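Local coordinates for protein arginine decarboxylase (Campylobacter jejuni subsp. jejuni, PDB 3NZP) that probably catalyses the pyridoxal-phosphate-dependent decarboxylation of arginine to agmatine, a step of polyamine biosynthesis, at residues B[33-38]-B[545-550]; B[472-478]-B[497-501]. All coordinates share one frame; numbering follows the deposited sequence.

Contact 1: B[33-38]-B[545-550]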
loop_
_atom_site.group_PDB
_atom_site.type_symbol
_atom_site.label_atom_id
_atom_site.label_comp_id
_atom_site.label_asym_id
_atom_site.label_seq_id
_atom_site.Cartn_x
_atom_site.Cartn_y
_atom_site.Cartn_z
ATOM N N ASP B 33 24.915 18.047 4.343
ATOM C CA ASP B 33 26.342 17.756 4.169
ATOM C C ASP B 33 26.550 16.276 3.898
ATOM O O ASP B 33 27.324 15.891 3.018
ATOM C CB ASP B 33 27.141 18.123 5.426
ATOM C CG ASP B 33 27.381 19.619 5.568
ATOM O OD1 ASP B 33 27.939 20.014 6.619
ATOM O OD2 ASP B 33 27.030 20.392 4.647
ATOM N N ILE B 34 25.872 15.445 4.681
ATOM C CA ILE B 34 25.981 14.002 4.528
ATOM C C ILE B 34 25.488 13.633 3.138
ATOM O O ILE B 34 26.097 12.808 2.456
ATOM C CB ILE B 34 25.147 13.270 5.598
ATOM C CG1 ILE B 34 25.604 13.706 6.990
ATOM C CG2 ILE B 34 25.328 11.772 5.465
ATOM C CD1 ILE B 34 24.707 13.238 8.096
ATOM N N VAL B 35 24.394 14.258 2.709
ATOM C CA VAL B 35 23.847 13.975 1.383
ATOM C C VAL B 35 24.894 14.274 0.321
ATOM O O VAL B 35 25.256 13.393 -0.464
ATOM C CB VAL B 35 22.582 14.810 1.087
ATOM C CG1 VAL B 35 22.106 14.540 -0.333
ATOM C CG2 VAL B 35 21.495 14.455 2.068
ATOM N N LYS B 36 25.375 15.517 0.307
ATOM C CA LYS B 36 26.383 15.944 -0.660
ATOM C C LYS B 36 27.531 14.945 -0.776
ATOM O O LYS B 36 27.915 14.557 -1.883
ATOM C CB LYS B 36 26.940 17.313 -0.279
ATOM C CG LYS B 36 26.073 18.485 -0.680
ATOM C CD LYS B 36 26.793 19.792 -0.353
ATOM C CE LYS B 36 26.142 21.008 -1.014
ATOM N NZ LYS B 36 24.754 21.278 -0.544
ATOM N N GLU B 37 28.073 14.526 0.366
ATOM C CA GLU B 37 29.180 13.576 0.379
ATOM C C GLU B 37 28.791 12.302 -0.357
ATOM O O GLU B 37 29.534 11.815 -1.212
ATOM C CB GLU B 37 29.582 13.230 1.811
ATOM C CG GLU B 37 30.914 12.508 1.869
ATOM C CD GLU B 37 31.223 11.911 3.233
ATOM O OE1 GLU B 37 31.013 12.594 4.258
ATOM O OE2 GLU B 37 31.691 10.753 3.271
ATOM N N LEU B 38 27.623 11.760 -0.015
ATOM C CA LEU B 38 27.134 10.547 -0.654
ATOM C C LEU B 38 26.966 10.764 -2.153
ATOM O O LEU B 38 27.246 9.867 -2.950
ATOM C CB LEU B 38 25.806 10.105 -0.030
ATOM C CG LEU B 38 25.907 9.137 1.162
ATOM C CD1 LEU B 38 24.569 9.055 1.870
ATOM C CD2 LEU B 38 26.338 7.762 0.674
ATOM N N TYR B 545 30.801 12.635 11.789
ATOM C CA TYR B 545 29.913 11.568 11.321
ATOM C C TYR B 545 30.640 10.684 10.334
ATOM O O TYR B 545 31.623 11.095 9.741
ATOM C CB TYR B 545 28.674 12.162 10.660
ATOM C CG TYR B 545 28.928 12.781 9.315
ATOM C CD1 TYR B 545 28.881 12.011 8.156
ATOM C CD2 TYR B 545 29.180 14.143 9.195
ATOM C CE1 TYR B 545 29.070 12.586 6.907
ATOM C CE2 TYR B 545 29.372 14.729 7.954
ATOM C CZ TYR B 545 29.312 13.945 6.813
ATOM O OH TYR B 545 29.469 14.526 5.578
ATOM N N GLU B 546 30.163 9.463 10.154
ATOM C CA GLU B 546 30.816 8.557 9.224
ATOM C C GLU B 546 29.818 7.682 8.468
ATOM O O GLU B 546 29.132 6.836 9.053
ATOM C CB GLU B 546 31.828 7.693 9.979
ATOM C CG GLU B 546 32.331 6.492 9.201
ATOM C CD GLU B 546 33.275 5.624 10.016
ATOM O OE1 GLU B 546 33.503 4.456 9.620
ATOM O OE2 GLU B 546 33.790 6.109 11.050
ATOM N N VAL B 547 29.738 7.899 7.160
ATOM C CA VAL B 547 28.836 7.124 6.320
ATOM C C VAL B 547 29.278 5.672 6.345
ATOM O O VAL B 547 30.470 5.391 6.408
ATOM C CB VAL B 547 28.862 7.625 4.863
ATOM C CG1 VAL B 547 27.931 6.783 4.007
ATOM C CG2 VAL B 547 28.447 9.089 4.817
ATOM N N GLU B 548 28.322 4.754 6.313
ATOM C CA GLU B 548 28.654 3.334 6.321
ATOM C C GLU B 548 27.435 2.457 6.075
ATOM O O GLU B 548 26.305 2.894 6.265
ATOM C CB GLU B 548 29.300 2.952 7.647
ATOM C CG GLU B 548 28.495 3.326 8.864
ATOM C CD GLU B 548 29.303 3.169 10.136
ATOM O OE1 GLU B 548 30.222 4.001 10.370
ATOM O OE2 GLU B 548 29.028 2.210 10.891
ATOM N N GLY B 549 27.662 1.227 5.634
ATOM C CA GLY B 549 26.548 0.333 5.375
ATOM C C GLY B 549 25.605 0.843 4.304
ATOM O O GLY B 549 24.386 0.929 4.501
ATOM N N ILE B 550 26.176 1.184 3.158
ATOM C CA ILE B 550 25.406 1.684 2.035
ATOM C C ILE B 550 24.780 0.522 1.260
ATOM O O ILE B 550 25.372 -0.545 1.135
ATOM C CB ILE B 550 26.329 2.490 1.099
ATOM C CG1 ILE B 550 27.014 3.591 1.906
ATOM C CG2 ILE B 550 25.548 3.081 -0.040
ATOM C CD1 ILE B 550 28.017 4.408 1.109
#
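The phenol OH of Tyr545 lies 2.8 Å from OE1 of Glu37 and donates a weak hydrogen bond to it. Glu37 reaches this position from the strand-facing side of the helix with its chain stretched out, CG lying opposite the backbone N (chi1 -167°), and its carboxylate approaches the ring obliquely. The other carboxylate oxygen, OE2, lies 4.0 Å from Val547 CG2, so the acid spans the phenol and the next strand side chain that faces the helix. Ile34 makes the apolar counterpart: its CG1 sits over the middle of one face of the Tyr545 ring, 3.7 Å from the centroid and 13° off the ring normal, a CH-pi contact. The same isoleucine offers CG2 to Val547 CG2 at 4.2 Å. One turn further on, Leu38 brings CD2 against both Val547 CG1 and Ile550 CD1, 3.8 Å from each. Val547 thus uses both methyls, one for each of the two buried helix residues. Ile34 and Leu38 also touch strand 534-540, through Ile538 and Ala536, and Pro29 packs on Tyr545. Helix 31-40 therefore lies across the antiparallel hairpin of strands 534-540 and 545-551, its segment inclined by 50° to segment 545-550: a helix packed on one face of a beta hairpin, at the edge of the mixed-sheet domain that accompanies the barrel in this decarboxylase family.

Contact 2: B[472-478]-B[497-501]; sequences PTRSASI and LFLHD
Backbone bonds join Arg474-Ala476 to Leu497-Leu499 in an isolated antiparallel bridge, with Ser475 and Phe498 as its non-hydrogen-bonded pair. Leu499 N donates to Arg474 O at 3.1 Å, and Ala476 N to Leu497 O at 2.8 Å. Between these bonds the CA-H of Phe498 also points at Arg474 O, 3.2 Å from CA to oxygen.

The charged contact lies at one end, where Arg474 NH1 forms a salt bridge with Asp501 OD1 at 3.3 Å. The oxygen is close to the guanidinium plane, whereas NH1 comes from above the carboxylate plane; the two planes stand 90° apart. A bend at chi2 (-73°) carries the arginine chain obliquely across Asp501, whose CB lies at the guanidinium edge.

Two rings add to the bridge. At its end, Pro472 CB stands over the centre of one face of the His500 imidazole, 4.0 Å from its centroid, in a CH-pi contact; ND1 of that ring is bonded to Tyr509 OH and NE2 to the carbonyl of Glu470. The Phe498 ring extends beside Ser475, with CE2 3.7 Å from Ser475 CB, while Ser475 OG is bonded to Gln437 N.

Apolar contacts converge on Leu499 CD1, which meets Ala476 CB at 3.6 Å and Ile478 CG2 at 3.7 Å. This cluster faces the mixed sheet: Tyr440 of strand 438-442 touches Ala476 and Leu499, Ile462 and Pro464 of strand 462-464 touch Ile478 and Leu499 respectively, and Leu511 of strand 510-513 packs on both Ile478 and Leu499.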
loop_
_atom_site.group_PDB
_atom_site.type_symbol
_atom_site.label_atom_id
_atom_site.label_comp_id
_atom_site.label_asym_id
_atom_site.label_seq_id
_atom_site.Cartn_x
_atom_site.Cartn_y
_atom_site.Cartn_z
ATOM N N PRO B 472 10.955 31.241 3.279
ATOM C CA PRO B 472 10.337 30.686 2.065
ATOM C C PRO B 472 9.179 31.552 1.593
ATOM O O PRO B 472 8.425 32.086 2.398
ATOM C CB PRO B 472 9.873 29.308 2.514
ATOM C CG PRO B 472 9.525 29.539 3.956
ATOM C CD PRO B 472 10.718 30.353 4.430
ATOM N N THR B 473 9.026 31.670 0.282
ATOM C CA THR B 473 7.974 32.506 -0.271
ATOM C C THR B 473 7.251 31.863 -1.439
ATOM O O THR B 473 7.063 32.491 -2.481
ATOM C CB THR B 473 8.570 33.816 -0.752
ATOM O OG1 THR B 473 9.700 33.533 -1.593
ATOM C CG2 THR B 473 9.016 34.655 0.434
ATOM N N ARG B 474 6.833 30.616 -1.264
ATOM C CA ARG B 474 6.147 29.905 -2.332
ATOM C C ARG B 474 5.206 28.842 -1.799
ATOM O O ARG B 474 5.657 27.799 -1.323
ATOM C CB ARG B 474 7.183 29.244 -3.244
ATOM C CG ARG B 474 7.912 30.189 -4.181
ATOM C CD ARG B 474 6.997 30.629 -5.303
ATOM N NE ARG B 474 7.710 31.351 -6.350
ATOM C CZ ARG B 474 7.165 31.727 -7.503
ATOM N NH1 ARG B 474 7.891 32.383 -8.404
ATOM N NH2 ARG B 474 5.894 31.446 -7.757
ATOM N N SER B 475 3.904 29.094 -1.871
ATOM C CA SER B 475 2.941 28.101 -1.404
ATOM C C SER B 475 3.123 26.886 -2.308
ATOM O O SER B 475 2.645 26.860 -3.439
ATOM C CB SER B 475 1.509 28.636 -1.507
ATOM O OG SER B 475 1.155 28.922 -2.845
ATOM N N ALA B 476 3.813 25.875 -1.799
ATOM C CA ALA B 476 4.105 24.683 -2.582
ATOM C C ALA B 476 3.217 23.459 -2.372
ATOM O O ALA B 476 2.487 23.345 -1.389
ATOM C CB ALA B 476 5.561 24.294 -2.353
ATOM N N SER B 477 3.292 22.542 -3.329
ATOM C CA SER B 477 2.558 21.286 -3.271
ATOM C C SER B 477 3.441 20.306 -4.022
ATOM O O SER B 477 3.286 20.107 -5.224
ATOM C CB SER B 477 1.194 21.423 -3.945
ATOM O OG SER B 477 1.327 21.953 -5.246
ATOM N N ILE B 478 4.385 19.714 -3.299
ATOM C CA ILE B 478 5.341 18.769 -3.876
ATOM C C ILE B 478 4.756 17.452 -4.367
ATOM O O ILE B 478 3.966 16.821 -3.676
ATOM C CB ILE B 478 6.455 18.420 -2.863
ATOM C CG1 ILE B 478 5.862 17.755 -1.630
ATOM C CG2 ILE B 478 7.168 19.683 -2.402
ATOM C CD1 ILE B 478 6.892 17.518 -0.549
ATOM N N LEU B 497 2.215 24.606 3.174
ATOM C CA LEU B 497 3.630 24.355 2.939
ATOM C C LEU B 497 4.260 25.431 2.072
ATOM O O LEU B 497 3.738 25.762 1.010
ATOM C CB LEU B 497 3.818 22.995 2.267
ATOM C CG LEU B 497 5.266 22.514 2.113
ATOM C CD1 LEU B 497 5.854 22.199 3.490
ATOM C CD2 LEU B 497 5.295 21.272 1.218
ATOM N N PHE B 498 5.380 25.978 2.537
ATOM C CA PHE B 498 6.106 27.013 1.797
ATOM C C PHE B 498 7.565 26.644 1.595
ATOM O O PHE B 498 8.270 26.345 2.563
ATOM C CB PHE B 498 6.033 28.364 2.522
ATOM C CG PHE B 498 4.673 28.981 2.497
ATOM C CD1 PHE B 498 3.730 28.647 3.459
ATOM C CD2 PHE B 498 4.306 29.833 1.460
ATOM C CE1 PHE B 498 2.434 29.148 3.390
ATOM C CE2 PHE B 498 3.013 30.340 1.379
ATOM C CZ PHE B 498 2.071 29.995 2.345
ATOM N N LEU B 499 8.007 26.668 0.336
ATOM C CA LEU B 499 9.392 26.347 -0.023
ATOM C C LEU B 499 10.062 27.531 -0.693
ATOM O O LEU B 499 9.393 28.368 -1.298
ATOM C CB LEU B 499 9.438 25.157 -0.977
ATOM C CG LEU B 499 8.923 23.865 -0.364
ATOM C CD1 LEU B 499 8.769 22.826 -1.446
ATOM C CD2 LEU B 499 9.891 23.407 0.721
ATOM N N HIS B 500 11.384 27.592 -0.602
ATOM C CA HIS B 500 12.120 28.694 -1.203
ATOM C C HIS B 500 12.101 28.633 -2.727
ATOM O O HIS B 500 12.127 27.557 -3.321
ATOM C CB HIS B 500 13.564 28.701 -0.690
ATOM C CG HIS B 500 13.673 28.575 0.799
ATOM N ND1 HIS B 500 13.495 27.377 1.457
ATOM C CD2 HIS B 500 13.909 29.500 1.760
ATOM C CE1 HIS B 500 13.617 27.567 2.757
ATOM N NE2 HIS B 500 13.868 28.848 2.968
ATOM N N ASP B 501 12.034 29.800 -3.355
ATOM C CA ASP B 501 12.021 29.879 -4.808
ATOM C C ASP B 501 13.448 29.686 -5.289
ATOM O O ASP B 501 14.236 30.624 -5.296
ATOM C CB ASP B 501 11.509 31.246 -5.262
ATOM C CG ASP B 501 11.377 31.343 -6.764
ATOM O OD1 ASP B 501 10.965 32.409 -7.258
ATOM O OD2 ASP B 501 11.686 30.345 -7.451
#

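The centres of contact 1 and contact 2 are about 27 Å apart, and their nearest atoms about 13 Å, so the two do not touch. Both lie against or within the mixed beta sheet rather than the parallel eight-stranded barrel. Contact 1 joins helix 31-40, near the start of the chain, to strand 545-551, more than 500 residues later; contact 2 falls within that long interval and links two loops flanking strand 479-480. Strand 330-341 connects the two regions, pairing with 47-50 towards contact 1 and with 438-442 and 510-513 towards contact 2. Distant parts of the sequence are thereby gathered into one sheet domain, away from the pyridoxal-phosphate site.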